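Local coordinates for oxysterol-binding protein homolog 1 (Saccharomyces cerevisiae, PDB 5H28) that carries sterols and other lipids between membranes and, through the ankyrin-repeat domain described here, is targeted to the nucleus-vacuole junction by interacting with NVJ1, at residues N179-L190 against C202-P212; H46-I57 against I92-I101. All blocks are in the same frame, centred on the assembly; numbering follows the deposited sequence.

Contact 1 (N179-L190 against C202-P212); sequences NGMDPETGDTVL and CRWLLEHGADP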
loop_
_atom_site.group_PDB
_atom_site.type_symbol
_atom_site.label_atom_id
_atom_site.label_comp_id
_atom_site.label_asym_id
_atom_site.label_seq_id
_atom_site.Cartn_x
_atom_site.Cartn_y
_atom_site.Cartn_z
ATOM N N ASN A 179 -7.419 3.824 -12.461
ATOM C CA ASN A 179 -7.767 3.831 -13.878
ATOM C C ASN A 179 -8.208 2.481 -14.424
ATOM O O ASN A 179 -8.519 2.357 -15.609
ATOM C CB ASN A 179 -6.587 4.350 -14.698
ATOM C CG ASN A 179 -6.322 5.812 -14.448
ATOM O OD1 ASN A 179 -7.212 6.646 -14.610
ATOM N ND2 ASN A 179 -5.097 6.138 -14.047
ATOM N N GLY A 180 -8.244 1.473 -13.562
ATOM C CA GLY A 180 -8.648 0.153 -14.001
ATOM C C GLY A 180 -10.134 -0.105 -13.856
ATOM O O GLY A 180 -10.849 0.644 -13.193
ATOM N N MET A 181 -10.602 -1.174 -14.488
ATOM C CA MET A 181 -12.008 -1.543 -14.424
ATOM C C MET A 181 -12.278 -2.277 -13.121
ATOM O O MET A 181 -11.541 -3.193 -12.746
ATOM C CB MET A 181 -12.366 -2.443 -15.605
ATOM C CG MET A 181 -12.043 -1.828 -16.951
ATOM S SD MET A 181 -12.400 -2.937 -18.321
ATOM C CE MET A 181 -10.874 -3.862 -18.396
ATOM N N ASP A 182 -13.329 -1.870 -12.420
ATOM C CA ASP A 182 -13.686 -2.511 -11.163
ATOM C C ASP A 182 -14.030 -3.973 -11.450
ATOM O O ASP A 182 -14.736 -4.270 -12.413
ATOM C CB ASP A 182 -14.889 -1.811 -10.542
ATOM C CG ASP A 182 -15.320 -2.451 -9.246
ATOM O OD1 ASP A 182 -14.752 -2.110 -8.192
ATOM O OD2 ASP A 182 -16.221 -3.310 -9.285
ATOM N N PRO A 183 -13.549 -4.902 -10.609
ATOM C CA PRO A 183 -13.817 -6.334 -10.802
ATOM C C PRO A 183 -15.271 -6.786 -10.697
ATOM O O PRO A 183 -15.627 -7.844 -11.216
ATOM C CB PRO A 183 -12.933 -6.990 -9.744
ATOM C CG PRO A 183 -12.955 -5.977 -8.636
ATOM C CD PRO A 183 -12.743 -4.684 -9.393
ATOM N N GLU A 184 -16.108 -5.998 -10.030
ATOM C CA GLU A 184 -17.518 -6.347 -9.862
ATOM C C GLU A 184 -18.455 -5.660 -10.850
ATOM O O GLU A 184 -19.357 -6.292 -11.399
ATOM C CB GLU A 184 -17.978 -6.022 -8.437
ATOM C CG GLU A 184 -17.547 -7.026 -7.380
ATOM C CD GLU A 184 -18.140 -8.404 -7.607
ATOM O OE1 GLU A 184 -19.363 -8.494 -7.848
ATOM O OE2 GLU A 184 -17.386 -9.398 -7.537
ATOM N N THR A 185 -18.243 -4.367 -11.074
ATOM C CA THR A 185 -19.091 -3.603 -11.983
ATOM C C THR A 185 -18.491 -3.475 -13.375
ATOM O O THR A 185 -19.211 -3.287 -14.357
ATOM C CB THR A 185 -19.322 -2.177 -11.459
ATOM O OG1 THR A 185 -18.090 -1.443 -11.529
ATOM C CG2 THR A 185 -19.805 -2.209 -10.023
ATOM N N GLY A 186 -17.168 -3.566 -13.451
ATOM C CA GLY A 186 -16.495 -3.429 -14.728
ATOM C C GLY A 186 -16.331 -1.968 -15.117
ATOM O O GLY A 186 -15.749 -1.658 -16.152
ATOM N N ASP A 187 -16.833 -1.065 -14.277
ATOM C CA ASP A 187 -16.753 0.365 -14.553
ATOM C C ASP A 187 -15.488 1.026 -14.019
ATOM O O ASP A 187 -14.820 0.500 -13.132
ATOM C CB ASP A 187 -17.969 1.099 -13.969
ATOM C CG ASP A 187 -19.288 0.602 -14.533
ATOM O OD1 ASP A 187 -19.349 0.277 -15.738
ATOM O OD2 ASP A 187 -20.272 0.556 -13.768
ATOM N N THR A 188 -15.177 2.192 -14.578
ATOM C CA THR A 188 -14.012 2.979 -14.190
ATOM C C THR A 188 -14.554 4.199 -13.443
ATOM O O THR A 188 -15.486 4.867 -13.902
ATOM C CB THR A 188 -13.204 3.363 -15.435
ATOM O OG1 THR A 188 -12.813 2.163 -16.115
ATOM C CG2 THR A 188 -11.955 4.141 -15.051
ATOM N N VAL A 189 -13.956 4.491 -12.295
ATOM C CA VAL A 189 -14.452 5.547 -11.428
ATOM C C VAL A 189 -14.619 6.959 -11.988
ATOM O O VAL A 189 -15.663 7.576 -11.779
ATOM C CB VAL A 189 -13.642 5.571 -10.103
ATOM C CG1 VAL A 189 -12.233 6.066 -10.344
ATOM C CG2 VAL A 189 -14.368 6.415 -9.064
ATOM N N LEU A 190 -13.625 7.486 -12.694
ATOM C CA LEU A 190 -13.775 8.834 -13.239
ATOM C C LEU A 190 -14.996 8.899 -14.152
ATOM O O LEU A 190 -15.826 9.802 -14.027
ATOM C CB LEU A 190 -12.515 9.264 -14.008
ATOM C CG LEU A 190 -12.571 10.655 -14.653
ATOM C CD1 LEU A 190 -13.009 11.697 -13.621
ATOM C CD2 LEU A 190 -11.202 11.004 -15.244
ATOM N N CYS A 202 -14.981 14.546 -9.513
ATOM C CA CYS A 202 -14.167 14.383 -10.714
ATOM C C CYS A 202 -12.817 15.073 -10.514
ATOM O O CYS A 202 -11.776 14.496 -10.819
ATOM C CB CYS A 202 -14.874 14.969 -11.941
ATOM S SG CYS A 202 -16.259 13.980 -12.553
ATOM N N ARG A 203 -12.838 16.301 -9.996
ATOM C CA ARG A 203 -11.605 17.047 -9.754
ATOM C C ARG A 203 -10.710 16.294 -8.775
ATOM O O ARG A 203 -9.499 16.200 -8.978
ATOM C CB ARG A 203 -11.917 18.438 -9.191
ATOM C CG ARG A 203 -12.594 19.386 -10.166
ATOM C CD ARG A 203 -12.938 20.705 -9.479
ATOM N NE ARG A 203 -13.707 21.598 -10.345
ATOM C CZ ARG A 203 -13.207 22.250 -11.389
ATOM N NH1 ARG A 203 -11.925 22.121 -11.706
ATOM N NH2 ARG A 203 -13.991 23.023 -12.126
ATOM N N TRP A 204 -11.308 15.752 -7.719
ATOM C CA TRP A 204 -10.556 15.007 -6.711
ATOM C C TRP A 204 -9.896 13.782 -7.339
ATOM O O TRP A 204 -8.727 13.495 -7.097
ATOM C CB TRP A 204 -11.485 14.559 -5.578
ATOM C CG TRP A 204 -10.757 14.030 -4.368
ATOM C CD1 TRP A 204 -10.370 14.742 -3.266
ATOM C CD2 TRP A 204 -10.317 12.684 -4.149
ATOM N NE1 TRP A 204 -9.722 13.921 -2.375
ATOM C CE2 TRP A 204 -9.673 12.653 -2.891
ATOM C CE3 TRP A 204 -10.403 11.500 -4.894
ATOM C CZ2 TRP A 204 -9.117 11.481 -2.361
ATOM C CZ3 TRP A 204 -9.849 10.336 -4.366
ATOM C CH2 TRP A 204 -9.214 10.338 -3.111
ATOM N N LEU A 205 -10.654 13.057 -8.155
ATOM C CA LEU A 205 -10.125 11.867 -8.802
ATOM C C LEU A 205 -8.972 12.205 -9.739
ATOM O O LEU A 205 -7.947 11.521 -9.741
ATOM C CB LEU A 205 -11.245 11.149 -9.559
ATOM C CG LEU A 205 -12.320 10.520 -8.663
ATOM C CD1 LEU A 205 -13.505 10.105 -9.512
ATOM C CD2 LEU A 205 -11.737 9.327 -7.905
ATOM N N LEU A 206 -9.129 13.269 -10.523
ATOM C CA LEU A 206 -8.086 13.687 -11.450
ATOM C C LEU A 206 -6.811 14.050 -10.702
ATOM O O LEU A 206 -5.713 13.713 -11.142
ATOM C CB LEU A 206 -8.556 14.888 -12.279
ATOM C CG LEU A 206 -9.430 14.619 -13.509
ATOM C CD1 LEU A 206 -8.604 13.946 -14.586
ATOM C CD2 LEU A 206 -10.611 13.761 -13.142
ATOM N N GLU A 207 -6.951 14.726 -9.567
ATOM C CA GLU A 207 -5.775 15.116 -8.798
ATOM C C GLU A 207 -5.113 13.922 -8.116
ATOM O O GLU A 207 -3.970 14.014 -7.667
ATOM C CB GLU A 207 -6.133 16.191 -7.761
ATOM C CG GLU A 207 -7.173 15.786 -6.736
ATOM C CD GLU A 207 -7.410 16.864 -5.692
ATOM O OE1 GLU A 207 -6.475 17.157 -4.918
ATOM O OE2 GLU A 207 -8.530 17.420 -5.651
ATOM N N HIS A 208 -5.824 12.801 -8.045
ATOM C CA HIS A 208 -5.268 11.606 -7.425
ATOM C C HIS A 208 -4.874 10.507 -8.406
ATOM O O HIS A 208 -4.793 9.337 -8.037
ATOM C CB HIS A 208 -6.228 11.048 -6.372
ATOM C CG HIS A 208 -6.260 11.851 -5.111
ATOM N ND1 HIS A 208 -6.911 13.061 -5.017
ATOM C CD2 HIS A 208 -5.668 11.647 -3.911
ATOM C CE1 HIS A 208 -6.717 13.570 -3.813
ATOM N NE2 HIS A 208 -5.966 12.732 -3.122
ATOM N N GLY A 209 -4.637 10.881 -9.661
ATOM C CA GLY A 209 -4.207 9.897 -10.636
ATOM C C GLY A 209 -5.138 9.502 -11.764
ATOM O O GLY A 209 -4.692 8.876 -12.724
ATOM N N ALA A 210 -6.420 9.846 -11.669
ATOM C CA ALA A 210 -7.357 9.486 -12.729
ATOM C C ALA A 210 -6.881 10.090 -14.045
ATOM O O ALA A 210 -6.554 11.272 -14.111
ATOM C CB ALA A 210 -8.754 9.981 -12.391
ATOM N N ASP A 211 -6.856 9.266 -15.089
ATOM C CA ASP A 211 -6.397 9.683 -16.413
ATOM C C ASP A 211 -7.549 9.942 -17.393
ATOM O O ASP A 211 -8.363 9.059 -17.650
ATOM C CB ASP A 211 -5.451 8.603 -16.960
ATOM C CG ASP A 211 -5.045 8.837 -18.404
ATOM O OD1 ASP A 211 -5.092 9.994 -18.869
ATOM O OD2 ASP A 211 -4.659 7.853 -19.071
ATOM N N PRO A 212 -7.631 11.166 -17.953
ATOM C CA PRO A 212 -8.696 11.508 -18.902
ATOM C C PRO A 212 -8.576 10.786 -20.246
ATOM O O PRO A 212 -9.493 10.825 -21.068
ATOM C CB PRO A 212 -8.565 13.024 -19.038
ATOM C CG PRO A 212 -7.086 13.239 -18.885
ATOM C CD PRO A 212 -6.750 12.326 -17.716
HETATM O O HOH W 1 -9.647 7.128 -15.802
#

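Contact 2 (H46-I57 against I92-I101); sequences HYAVQVAPMAVI and IAAYQSRGDI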
loop_
_atom_site.group_PDB
_atom_site.type_symbol
_atom_site.label_atom_id
_atom_site.label_comp_id
_atom_site.label_asym_id
_atom_site.label_seq_id
_atom_site.Cartn_x
_atom_site.Cartn_y
_atom_site.Cartn_z
ATOM N N HIS A 46 13.960 -8.592 10.429
ATOM C CA HIS A 46 14.600 -9.437 9.422
ATOM C C HIS A 46 15.296 -10.591 10.132
ATOM O O HIS A 46 15.139 -11.755 9.764
ATOM C CB HIS A 46 15.670 -8.664 8.640
ATOM C CG HIS A 46 15.130 -7.773 7.567
ATOM N ND1 HIS A 46 14.472 -6.591 7.834
ATOM C CD2 HIS A 46 15.180 -7.879 6.218
ATOM C CE1 HIS A 46 14.144 -6.008 6.696
ATOM N NE2 HIS A 46 14.562 -6.769 5.699
ATOM N N TYR A 47 16.081 -10.257 11.149
ATOM C CA TYR A 47 16.813 -11.278 11.880
ATOM C C TYR A 47 15.893 -12.237 12.620
ATOM O O TYR A 47 16.188 -13.424 12.724
ATOM C CB TYR A 47 17.804 -10.628 12.853
ATOM C CG TYR A 47 18.891 -9.838 12.154
ATOM C CD1 TYR A 47 19.586 -10.382 11.076
ATOM C CD2 TYR A 47 19.219 -8.548 12.565
ATOM C CE1 TYR A 47 20.580 -9.661 10.420
ATOM C CE2 TYR A 47 20.215 -7.816 11.912
ATOM C CZ TYR A 47 20.888 -8.381 10.843
ATOM O OH TYR A 47 21.868 -7.669 10.187
ATOM N N ALA A 48 14.774 -11.731 13.127
ATOM C CA ALA A 48 13.837 -12.584 13.842
ATOM C C ALA A 48 13.210 -13.584 12.883
ATOM O O ALA A 48 13.027 -14.748 13.228
ATOM C CB ALA A 48 12.762 -11.746 14.503
ATOM N N VAL A 49 12.875 -13.130 11.678
ATOM C CA VAL A 49 12.287 -14.020 10.684
ATOM C C VAL A 49 13.267 -15.143 10.348
ATOM O O VAL A 49 12.861 -16.265 10.042
ATOM C CB VAL A 49 11.921 -13.247 9.392
ATOM C CG1 VAL A 49 11.611 -14.218 8.258
ATOM C CG2 VAL A 49 10.727 -12.353 9.655
ATOM N N GLN A 50 14.558 -14.853 10.430
ATOM C CA GLN A 50 15.559 -15.858 10.113
ATOM C C GLN A 50 15.850 -16.875 11.208
ATOM O O GLN A 50 16.159 -18.027 10.908
ATOM C CB GLN A 50 16.876 -15.187 9.712
ATOM C CG GLN A 50 16.790 -14.363 8.446
ATOM C CD GLN A 50 18.152 -13.947 7.934
ATOM O OE1 GLN A 50 18.933 -13.316 8.647
ATOM N NE2 GLN A 50 18.443 -14.299 6.688
ATOM N N VAL A 51 15.736 -16.475 12.472
ATOM C CA VAL A 51 16.089 -17.394 13.552
ATOM C C VAL A 51 15.121 -17.625 14.708
ATOM O O VAL A 51 15.236 -18.633 15.410
ATOM C CB VAL A 51 17.440 -16.971 14.198
ATOM C CG1 VAL A 51 18.469 -16.676 13.122
ATOM C CG2 VAL A 51 17.239 -15.750 15.098
ATOM N N ALA A 52 14.169 -16.722 14.908
ATOM C CA ALA A 52 13.263 -16.823 16.050
ATOM C C ALA A 52 11.952 -17.582 15.881
ATOM O O ALA A 52 11.458 -17.760 14.771
ATOM C CB ALA A 52 12.966 -15.414 16.573
ATOM N N PRO A 53 11.377 -18.049 17.005
ATOM C CA PRO A 53 10.111 -18.784 17.004
ATOM C C PRO A 53 8.978 -17.820 16.660
ATOM O O PRO A 53 9.099 -16.609 16.855
ATOM C CB PRO A 53 9.995 -19.287 18.444
ATOM C CG PRO A 53 11.414 -19.379 18.897
ATOM C CD PRO A 53 12.014 -18.116 18.331
ATOM N N MET A 54 7.883 -18.364 16.148
ATOM C CA MET A 54 6.721 -17.565 15.785
ATOM C C MET A 54 6.261 -16.655 16.924
ATOM O O MET A 54 5.904 -15.496 16.698
ATOM C CB MET A 54 5.575 -18.494 15.369
ATOM C CG MET A 54 4.216 -17.815 15.253
ATOM S SD MET A 54 4.132 -16.595 13.940
ATOM C CE MET A 54 3.138 -17.477 12.730
ATOM N N ALA A 55 6.261 -17.182 18.146
ATOM C CA ALA A 55 5.828 -16.408 19.304
ATOM C C ALA A 55 6.603 -15.101 19.434
ATOM O O ALA A 55 6.024 -14.051 19.720
ATOM C CB ALA A 55 5.983 -17.238 20.577
ATOM N N VAL A 56 7.913 -15.169 19.216
ATOM C CA VAL A 56 8.766 -13.990 19.311
ATOM C C VAL A 56 8.487 -13.011 18.174
ATOM O O VAL A 56 8.398 -11.803 18.392
ATOM C CB VAL A 56 10.254 -14.393 19.307
ATOM C CG1 VAL A 56 11.142 -13.158 19.206
ATOM C CG2 VAL A 56 10.569 -15.160 20.584
ATOM N N ILE A 57 8.356 -13.529 16.960
ATOM C CA ILE A 57 8.064 -12.673 15.821
ATOM C C ILE A 57 6.748 -11.932 16.052
ATOM O O ILE A 57 6.642 -10.727 15.795
ATOM C CB ILE A 57 8.003 -13.508 14.528
ATOM C CG1 ILE A 57 9.413 -14.018 14.213
ATOM C CG2 ILE A 57 7.434 -12.680 13.374
ATOM C CD1 ILE A 57 9.455 -15.124 13.204
ATOM N N ILE A 92 12.310 -12.295 3.014
ATOM C CA ILE A 92 13.121 -13.250 3.751
ATOM C C ILE A 92 12.292 -14.453 4.194
ATOM O O ILE A 92 12.728 -15.596 4.069
ATOM C CB ILE A 92 13.773 -12.574 4.991
ATOM C CG1 ILE A 92 14.606 -11.361 4.555
ATOM C CG2 ILE A 92 14.628 -13.579 5.750
ATOM C CD1 ILE A 92 15.732 -11.656 3.581
ATOM N N ALA A 93 11.095 -14.193 4.706
ATOM C CA ALA A 93 10.227 -15.268 5.163
ATOM C C ALA A 93 9.826 -16.190 4.017
ATOM O O ALA A 93 9.790 -17.409 4.176
ATOM C CB ALA A 93 8.987 -14.687 5.829
ATOM N N ALA A 94 9.514 -15.603 2.866
ATOM C CA ALA A 94 9.116 -16.378 1.698
ATOM C C ALA A 94 10.266 -17.250 1.209
ATOM O O ALA A 94 10.091 -18.437 0.941
ATOM C CB ALA A 94 8.659 -15.443 0.584
ATOM N N TYR A 95 11.450 -16.663 1.098
ATOM C CA TYR A 95 12.593 -17.426 0.629
ATOM C C TYR A 95 12.971 -18.559 1.579
ATOM O O TYR A 95 13.336 -19.652 1.136
ATOM C CB TYR A 95 13.807 -16.516 0.433
ATOM C CG TYR A 95 15.009 -17.275 -0.067
ATOM C CD1 TYR A 95 15.030 -17.809 -1.356
ATOM C CD2 TYR A 95 16.091 -17.532 0.771
ATOM C CE1 TYR A 95 16.096 -18.586 -1.796
ATOM C CE2 TYR A 95 17.163 -18.306 0.341
ATOM C CZ TYR A 95 17.156 -18.832 -0.941
ATOM O OH TYR A 95 18.206 -19.614 -1.356
ATOM N N GLN A 96 12.880 -18.300 2.881
ATOM C CA GLN A 96 13.250 -19.294 3.881
ATOM C C GLN A 96 12.128 -20.290 4.181
ATOM O O GLN A 96 12.207 -21.066 5.136
ATOM C CB GLN A 96 13.701 -18.586 5.160
ATOM C CG GLN A 96 14.746 -19.348 5.955
ATOM C CD GLN A 96 15.284 -18.543 7.120
ATOM O OE1 GLN A 96 15.815 -17.445 6.938
ATOM N NE2 GLN A 96 15.152 -19.083 8.324
ATOM N N SER A 97 11.084 -20.253 3.362
ATOM C CA SER A 97 9.947 -21.157 3.490
ATOM C C SER A 97 9.243 -21.169 4.841
ATOM O O SER A 97 8.833 -22.227 5.324
ATOM C CB SER A 97 10.377 -22.580 3.128
ATOM O OG SER A 97 10.865 -22.631 1.797
ATOM N N ARG A 98 9.094 -19.999 5.455
ATOM C CA ARG A 98 8.396 -19.922 6.731
ATOM C C ARG A 98 6.985 -19.443 6.410
ATOM O O ARG A 98 6.663 -18.257 6.514
ATOM C CB ARG A 98 9.121 -18.974 7.690
ATOM C CG ARG A 98 10.526 -19.461 8.048
ATOM C CD ARG A 98 11.084 -18.772 9.288
ATOM N NE ARG A 98 10.364 -19.180 10.491
ATOM C CZ ARG A 98 10.637 -18.750 11.720
ATOM N NH1 ARG A 98 11.627 -17.887 11.930
ATOM N NH2 ARG A 98 9.913 -19.183 12.744
ATOM N N GLY A 99 6.157 -20.401 5.995
ATOM C CA GLY A 99 4.788 -20.125 5.597
ATOM C C GLY A 99 3.915 -19.455 6.634
ATOM O O GLY A 99 3.080 -18.615 6.290
ATOM N N ASP A 100 4.088 -19.824 7.896
ATOM C CA ASP A 100 3.291 -19.221 8.950
ATOM C C ASP A 100 3.640 -17.748 9.147
ATOM O O ASP A 100 2.762 -16.933 9.419
ATOM C CB ASP A 100 3.426 -20.021 10.258
ATOM C CG ASP A 100 4.864 -20.191 10.717
ATOM O OD1 ASP A 100 5.802 -20.068 9.898
ATOM O OD2 ASP A 100 5.055 -20.477 11.917
ATOM N N ILE A 101 4.913 -17.399 8.980
ATOM C CA ILE A 101 5.336 -16.008 9.125
ATOM C C ILE A 101 4.803 -15.212 7.936
ATOM O O ILE A 101 4.364 -14.069 8.080
ATOM C CB ILE A 101 6.872 -15.877 9.148
ATOM C CG1 ILE A 101 7.453 -16.665 10.317
ATOM C CG2 ILE A 101 7.272 -14.414 9.260
ATOM C CD1 ILE A 101 8.951 -16.530 10.403
HETATM O O HOH W 2 16.768 -16.343 4.606
#

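Contact 1 (N179-L190 against C202-P212)
The carboxamide of N179 clasps the turn that follows helix 199-207, a clear case of one amide reading a backbone with both of its ends. N179 OD1 accepts from the amide N of D211 at 2.7 Å, nearly straight at 163°, while N179 ND2 donates to O of G209 at 3.1 Å, arriving from above that carbonyl's plane. CG lies beside the backbone N (chi1 -68°), which sets OD1 against D211 N and ND2 against G209 O. The amide stands at right angles to the D211 carboxylate, whose OD1 is engaged by the backbone N of F213. A water donates both to N179 OD1 and to O of D211, adding an indirect third link. The turn itself is a Schellman motif with G209 at C-prime.

Beside this polar clasp lies an apolar patch. V189 and L205 meet tip to tip, CG2 to CD1 at 3.8 Å. L190, its CG swung anti to the backbone N (chi1 179°), splits its methyls: CD1 lies 4.1 Å from C202 SG, and CD2 rests 3.9 Å from A210 CB.

In this predicted ankyrin repeat, the chemistry implies a division of labour: directional bonds from a buried amide fix the turn, while branched side chains join the two helices.

Contact 2 (H46-I57 against I92-I101)
I92 opens the contact by packing its two branches against different residues of helix 44-51. I92 CG1 approaches CD2 of the H46 ring at 3.9 Å, while I92 CG2 sits against CG of Q50 at 3.5 Å; the imidazole NE2 of H46 is itself bonded to O of N87. One residue on, the small A93 lets V49 come close, its CG1 lying 3.6 Å from A93 CB. Q96 then reaches across the Q50 side chain at about a right angle. Q96 NE2 donates to O of Q50 at 3.0 Å, with that oxygen in the amide plane, and its OE1 accepts a hydrogen bond from a water.

R98 shows how one side chain can gather two carbonyls at a helix end. Bent at chi3 (69°), it turns its guanidinium edge to the end of helix 44-51: R98 NH1 bonds O of V49 at 2.8 Å, and NH1 and NH2 together grip O of A52, end-on and in the carbonyl plane. Replacing R98 with a leucine would probably leave the A52 and V49 carbonyls without these donors and free the link between helices 44-51 and 54-64 to shift. Next, the bent chain of M54 brings CE within 3.6 Å of D100 CB. Finally, I101 brings CG2 to 4.0 Å from V49 CG2.

Two successive helix-turn-helix units, in the predicted repeats ANK 1 and ANK 2, thus pack side by side, the stacking characteristic of the ankyrin fold.

Contacts 1 and 2 illustrate two levels of ankyrin organisation, within a repeat and between repeats. Contact 2 comes first along the chain, joining helices 44-51 and 54-64 to helices 89-95 and 99-106. Contact 1 follows in series, bringing helices 189-196 and 199-207 together in the predicted repeat ANK 3. The two lie on opposite sides of the chain's centre, with their own centres 38 Å apart and their nearest atoms about 25 Å apart; they do not touch, and no helix belongs to both. Helix 130-156 falls between them in sequence. Both belong to an elongated, strand-free domain whose ankyrin repeats are required for targeting through NVJ1.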